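Local coordinates for argininosuccinate lyase (Chelativorans sp., PDB 6RXA), which is an EDDS lyase, a C-N lyase of the aspartase/fumarase superfamily, and probably also cleaves argininosuccinate to fumarate and L-arginine, at residues S111-R125 against Y190-A202. The protein carries 2 engineered substitutions. Sequence-based numbering, arbitrary orientation. Where two conformers were deposited one is given.
Sequences SRNDLANAGKRMFLR and YARINLCPLGAAA. With FMT (formic acid), chain B; FMT (formic acid), chain D; FMT (formic acid), chain C.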
loop_
_atom_site.group_PDB
_atom_site.type_symbol
_atom_site.label_atom_id
_atom_site.label_comp_id
_atom_site.label_asym_id
_atom_site.label_seq_id
_atom_site.Cartn_x
_atom_site.Cartn_y
_atom_site.Cartn_z
ATOM N N SER A 111 15.934 27.467 11.929
ATOM C CA SER A 111 14.968 27.516 10.847
ATOM C C SER A 111 13.690 26.845 11.312
ATOM O O SER A 111 13.689 26.063 12.267
ATOM C CB SER A 111 15.542 26.770 9.627
ATOM O OG SER A 111 14.606 26.536 8.586
ATOM N N ARG A 112 12.597 27.097 10.592
ATOM C CA ARG A 112 11.446 26.220 10.766
ATOM C C ARG A 112 11.781 24.768 10.418
ATOM O O ARG A 112 11.122 23.849 10.924
ATOM C CB ARG A 112 10.251 26.698 9.936
ATOM C CG ARG A 112 9.568 27.944 10.515
ATOM C CD ARG A 112 8.346 28.362 9.693
ATOM N NE ARG A 112 8.703 28.691 8.311
ATOM C CZ ARG A 112 7.839 29.071 7.374
ATOM N NH1 ARG A 112 6.554 29.173 7.652
ATOM N NH2 ARG A 112 8.266 29.340 6.148
ATOM N N ASN A 113 12.799 24.531 9.580
ATOM C CA ASN A 113 13.070 23.181 9.100
ATOM C C ASN A 113 13.639 22.290 10.196
ATOM O O ASN A 113 13.184 21.151 10.366
ATOM C CB ASN A 113 14.008 23.211 7.889
ATOM C CG ASN A 113 13.407 23.942 6.703
ATOM O OD1 ASN A 113 12.198 24.189 6.647
ATOM N ND2 ASN A 113 14.252 24.298 5.743
ATOM N N ASP A 114 14.664 22.764 10.927
ATOM C CA ASP A 114 15.198 21.943 12.016
ATOM C C ASP A 114 14.268 21.936 13.223
ATOM O O ASP A 114 14.136 20.901 13.889
ATOM C CB ASP A 114 16.668 22.246 12.327
ATOM C CG ASP A 114 16.938 23.643 12.826
ATOM O OD1 ASP A 114 16.149 24.577 12.580
ATOM O OD2 ASP A 114 18.027 23.803 13.443
ATOM N N LEU A 115 13.578 23.050 13.476
ATOM C CA LEU A 115 12.549 23.088 14.511
ATOM C C LEU A 115 11.485 22.025 14.261
ATOM O O LEU A 115 11.123 21.262 15.170
ATOM C CB LEU A 115 11.899 24.478 14.544
ATOM C CG LEU A 115 10.609 24.610 15.361
ATOM C CD1 LEU A 115 10.893 24.450 16.848
ATOM C CD2 LEU A 115 9.939 25.954 15.097
ATOM N N ALA A 116 10.960 21.973 13.037
ATOM C CA ALA A 116 9.894 21.030 12.711
ATOM C C ALA A 116 10.365 19.594 12.880
ATOM O O ALA A 116 9.657 18.768 13.461
ATOM C CB ALA A 116 9.391 21.268 11.287
ATOM N N ASN A 117 11.555 19.273 12.364
ATOM C CA ASN A 117 12.050 17.902 12.460
ATOM C C ASN A 117 12.235 17.512 13.921
ATOM O O ASN A 117 11.856 16.404 14.330
ATOM C CB ASN A 117 13.366 17.766 11.685
ATOM C CG ASN A 117 13.722 16.317 11.343
ATOM O OD1 ASN A 117 14.308 15.592 12.153
ATOM N ND2 ASN A 117 13.428 15.910 10.108
ATOM N N ALA A 118 12.792 18.422 14.728
ATOM C CA ALA A 118 13.029 18.142 16.143
ATOM C C ALA A 118 11.727 18.005 16.921
ATOM O O ALA A 118 11.595 17.102 17.761
ATOM C CB ALA A 118 13.899 19.237 16.767
ATOM N N GLY A 119 10.763 18.903 16.695
ATOM C CA GLY A 119 9.509 18.811 17.423
ATOM C C GLY A 119 8.753 17.533 17.112
ATOM O O GLY A 119 8.173 16.907 18.003
ATOM N N LYS A 120 8.737 17.137 15.839
ATOM C CA LYS A 120 8.103 15.874 15.457
ATOM C C LYS A 120 8.782 14.700 16.145
ATOM O O LYS A 120 8.115 13.777 16.627
ATOM C CB LYS A 120 8.155 15.677 13.938
ATOM C CG LYS A 120 7.535 14.344 13.405
ATOM C CD LYS A 120 5.996 14.403 13.400
ATOM C CE LYS A 120 5.314 13.074 13.081
ATOM N NZ LYS A 120 5.504 12.677 11.664
ATOM N N ARG A 121 10.116 14.730 16.225
ATOM C CA ARG A 121 10.843 13.670 16.915
ATOM C C ARG A 121 10.487 13.624 18.401
ATOM O O ARG A 121 10.341 12.538 18.975
ATOM C CB ARG A 121 12.353 13.853 16.736
ATOM C CG ARG A 121 12.907 13.455 15.371
ATOM C CD ARG A 121 14.356 13.943 15.244
ATOM N NE ARG A 121 14.962 13.481 13.998
ATOM C CZ ARG A 121 15.508 12.278 13.836
ATOM N NH1 ARG A 121 15.543 11.420 14.841
ATOM N NH2 ARG A 121 16.019 11.951 12.661
ATOM N N MET A 122 10.357 14.787 19.052
ATOM C CA MET A 122 10.002 14.774 20.467
ATOM C C MET A 122 8.597 14.222 20.679
ATOM O O MET A 122 8.349 13.474 21.635
ATOM C CB MET A 122 10.113 16.184 21.036
ATOM C CG MET A 122 11.529 16.709 21.085
ATOM S SD MET A 122 11.625 18.379 21.776
ATOM C CE MET A 122 11.437 18.053 23.513
ATOM N N PHE A 123 7.667 14.582 19.798
ATOM C CA PHE A 123 6.326 14.016 19.846
ATOM C C PHE A 123 6.364 12.506 19.642
ATOM O O PHE A 123 5.805 11.756 20.448
ATOM C CB PHE A 123 5.445 14.680 18.784
ATOM C CG PHE A 123 4.157 13.958 18.537
ATOM C CD1 PHE A 123 3.183 13.913 19.515
ATOM C CD2 PHE A 123 3.933 13.317 17.334
ATOM C CE1 PHE A 123 2.007 13.220 19.295
ATOM C CE2 PHE A 123 2.744 12.633 17.108
ATOM C CZ PHE A 123 1.791 12.594 18.089
ATOM N N LEU A 124 7.027 12.041 18.575
ATOM C CA LEU A 124 7.081 10.605 18.307
ATOM C C LEU A 124 7.788 9.860 19.433
ATOM O O LEU A 124 7.408 8.733 19.777
ATOM C CB LEU A 124 7.747 10.305 16.967
ATOM C CG LEU A 124 6.990 10.801 15.740
ATOM C CD1 LEU A 124 7.762 10.495 14.458
ATOM C CD2 LEU A 124 5.575 10.221 15.675
ATOM N N ARG A 125 8.828 10.479 20.013
ATOM C CA ARG A 125 9.566 9.867 21.116
ATOM C C ARG A 125 8.644 9.606 22.303
ATOM O O ARG A 125 8.621 8.498 22.851
ATOM C CB ARG A 125 10.724 10.794 21.501
ATOM C CG ARG A 125 11.572 10.343 22.660
ATOM C CD ARG A 125 12.718 11.329 22.911
ATOM N NE ARG A 125 12.230 12.596 23.444
ATOM C CZ ARG A 125 12.996 13.661 23.667
ATOM N NH1 ARG A 125 14.292 13.634 23.373
ATOM N NH2 ARG A 125 12.461 14.748 24.190
ATOM N N TYR A 190 13.597 3.520 18.753
ATOM C CA TYR A 190 13.753 4.624 19.692
ATOM C C TYR A 190 15.138 5.240 19.574
ATOM O O TYR A 190 15.293 6.467 19.644
ATOM C CB TYR A 190 13.490 4.139 21.117
ATOM C CG TYR A 190 13.443 5.267 22.136
ATOM C CD1 TYR A 190 12.274 5.973 22.350
ATOM C CD2 TYR A 190 14.572 5.618 22.878
ATOM C CE1 TYR A 190 12.221 6.995 23.287
ATOM C CE2 TYR A 190 14.530 6.639 23.815
ATOM C CZ TYR A 190 13.345 7.320 24.016
ATOM O OH TYR A 190 13.286 8.337 24.948
ATOM N N ALA A 191 16.161 4.410 19.373
ATOM C CA ALA A 191 17.518 4.943 19.313
ATOM C C ALA A 191 17.719 5.864 18.115
ATOM O O ALA A 191 18.581 6.759 18.163
ATOM C CB ALA A 191 18.532 3.795 19.271
ATOM N N ARG A 192 16.969 5.630 17.030
ATOM C CA ARG A 192 17.036 6.496 15.857
ATOM C C ARG A 192 16.129 7.719 15.992
ATOM O O ARG A 192 16.464 8.783 15.461
ATOM C CB ARG A 192 16.726 5.714 14.580
ATOM C CG ARG A 192 17.917 4.896 14.073
ATOM C CD ARG A 192 17.592 4.094 12.795
ATOM N NE ARG A 192 16.724 2.947 13.031
ATOM C CZ ARG A 192 17.152 1.765 13.469
ATOM N NH1 ARG A 192 18.442 1.576 13.729
ATOM N NH2 ARG A 192 16.300 0.776 13.651
ATOM N N ILE A 193 14.982 7.592 16.672
ATOM C CA ILE A 193 14.111 8.747 16.894
ATOM C C ILE A 193 14.778 9.738 17.835
ATOM O O ILE A 193 14.677 10.955 17.648
ATOM C CB ILE A 193 12.742 8.295 17.439
ATOM C CG1 ILE A 193 11.916 7.648 16.331
ATOM C CG2 ILE A 193 11.970 9.476 18.028
ATOM C CD1 ILE A 193 10.563 7.173 16.741
ATOM N N ASN A 194 15.471 9.236 18.852
ATOM C CA ASN A 194 15.981 10.082 19.928
ATOM C C ASN A 194 17.355 10.665 19.607
ATOM O O ASN A 194 18.300 10.588 20.397
ATOM C CB ASN A 194 16.005 9.317 21.241
ATOM C CG ASN A 194 16.110 10.248 22.425
ATOM O OD1 ASN A 194 15.733 11.414 22.324
ATOM N ND2 ASN A 194 16.613 9.749 23.542
ATOM N N LEU A 195 17.437 11.290 18.442
ATOM C CA LEU A 195 18.611 12.011 17.962
ATOM C C LEU A 195 18.178 13.418 17.578
ATOM O O LEU A 195 17.126 13.602 16.965
ATOM C CB LEU A 195 19.188 11.303 16.731
ATOM C CG LEU A 195 19.687 9.880 16.950
ATOM C CD1 LEU A 195 20.065 9.257 15.617
ATOM C CD2 LEU A 195 20.873 9.881 17.885
ATOM N N CYS A 196 18.985 14.414 17.950
ATOM C CA CYS A 196 18.583 15.808 17.811
ATOM C C CYS A 196 19.092 16.415 16.503
ATOM O O CYS A 196 20.317 16.433 16.285
ATOM C CB CYS A 196 19.128 16.612 18.975
ATOM S SG CYS A 196 18.475 18.283 18.997
ATOM N N PRO A 197 18.224 16.944 15.651
ATOM C CA PRO A 197 18.675 17.604 14.411
ATOM C C PRO A 197 18.877 19.106 14.543
ATOM O O PRO A 197 19.273 19.750 13.568
ATOM C CB PRO A 197 17.520 17.317 13.446
ATOM C CG PRO A 197 16.305 17.400 14.348
ATOM C CD PRO A 197 16.752 16.798 15.678
ATOM N N LEU A 198 18.620 19.685 15.711
ATOM C CA LEU A 198 18.771 21.122 15.873
ATOM C C LEU A 198 20.219 21.541 15.660
ATOM O O LEU A 198 21.156 20.869 16.096
ATOM C CB LEU A 198 18.288 21.531 17.260
ATOM C CG LEU A 198 16.767 21.432 17.353
ATOM C CD1 LEU A 198 16.328 21.455 18.801
ATOM C CD2 LEU A 198 16.083 22.552 16.562
ATOM N N GLY A 199 20.391 22.672 14.983
ATOM C CA GLY A 199 21.689 23.134 14.535
ATOM C C GLY A 199 21.883 22.958 13.049
ATOM O O GLY A 199 22.788 23.585 12.472
ATOM N N ALA A 200 21.058 22.128 12.411
ATOM C CA ALA A 200 21.053 22.051 10.958
ATOM C C ALA A 200 20.491 23.317 10.328
ATOM O O ALA A 200 20.758 23.591 9.151
ATOM C CB ALA A 200 20.211 20.855 10.513
ATOM N N ALA A 201 19.721 24.093 11.084
ATOM C CA ALA A 201 19.091 25.319 10.582
ATOM C C ALA A 201 18.305 24.979 9.314
ATOM O O ALA A 201 17.480 24.057 9.346
ATOM C CB ALA A 201 20.108 26.446 10.474
ATOM N N ALA A 202 18.521 25.687 8.197
ATOM C CA ALA A 202 17.722 25.450 7.003
ATOM C C ALA A 202 18.004 24.089 6.388
ATOM O O ALA A 202 17.099 23.477 5.806
ATOM C CB ALA A 202 18.010 26.538 5.972
HETATM C C FMT B . 12.328 27.672 6.654
HETATM O O1 FMT B . 13.476 28.038 6.444
HETATM O O2 FMT B . 11.378 28.317 6.225
HETATM C C FMT D . 4.308 29.202 4.749
HETATM O O1 FMT D . 5.279 29.815 5.201
HETATM O O2 FMT D . 3.851 28.198 5.300
HETATM C C FMT C . 12.792 26.599 3.271
HETATM O O1 FMT C . 12.845 27.412 2.335
HETATM O O2 FMT C . 13.442 25.539 3.288
HETATM O O HOH W 1 17.202 9.271 12.758
#
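Ala118 CB rests against Leu198 CG at 3.7 Å, and Pro197 CG lies beside it over the same turn of helix 112-147. One turn on, Arg121 CD packs on Pro197 CD at 3.8 Å, the two side chains running antiparallel. Ile193 CG2 sits against the helix backbone near Arg125 N. Arg125 CG touches Tyr190 CE1 at 3.5 Å and lies equally near Tyr190 OH.

Polar groups close both ends. Arg121 NH1 grips two carbonyls where helix 168-193 runs out: Arg192 O on a lone pair at 2.9 Å, and Ile193 O from above its carbonyl plane. Arg121 NE bonds Asn117 OD1, which helps fix the turn of the guanidinium plane. Arg125 bends at chi3 (70°), bringing NH1 to Asn194 OD1 at 2.8 Å. The guanidinium and amide planes there are 80° apart.

At the other end a chi1 of 63° tucks the Asp114 carboxylate back beside its own helix start. Asp114 OD2 accepts from Gly199 N at 3.0 Å and, weakly, from Ala201 N. Asp114 OD1 takes Ser111 N on its syn side, completing a capping box with the Ser111 OG bond to Asn113 N. Asn113 ND2 meets Ala202 O at 3.0 Å, in the amide plane, and also holds a formate.

This capped N-terminus carries Ser111, Arg112 and Asn113, which bind succinate and fumarate. Ser281 of the second subunit and Thr158 of the third complete a three-subunit active site, as in the aspartase/fumarase superfamily.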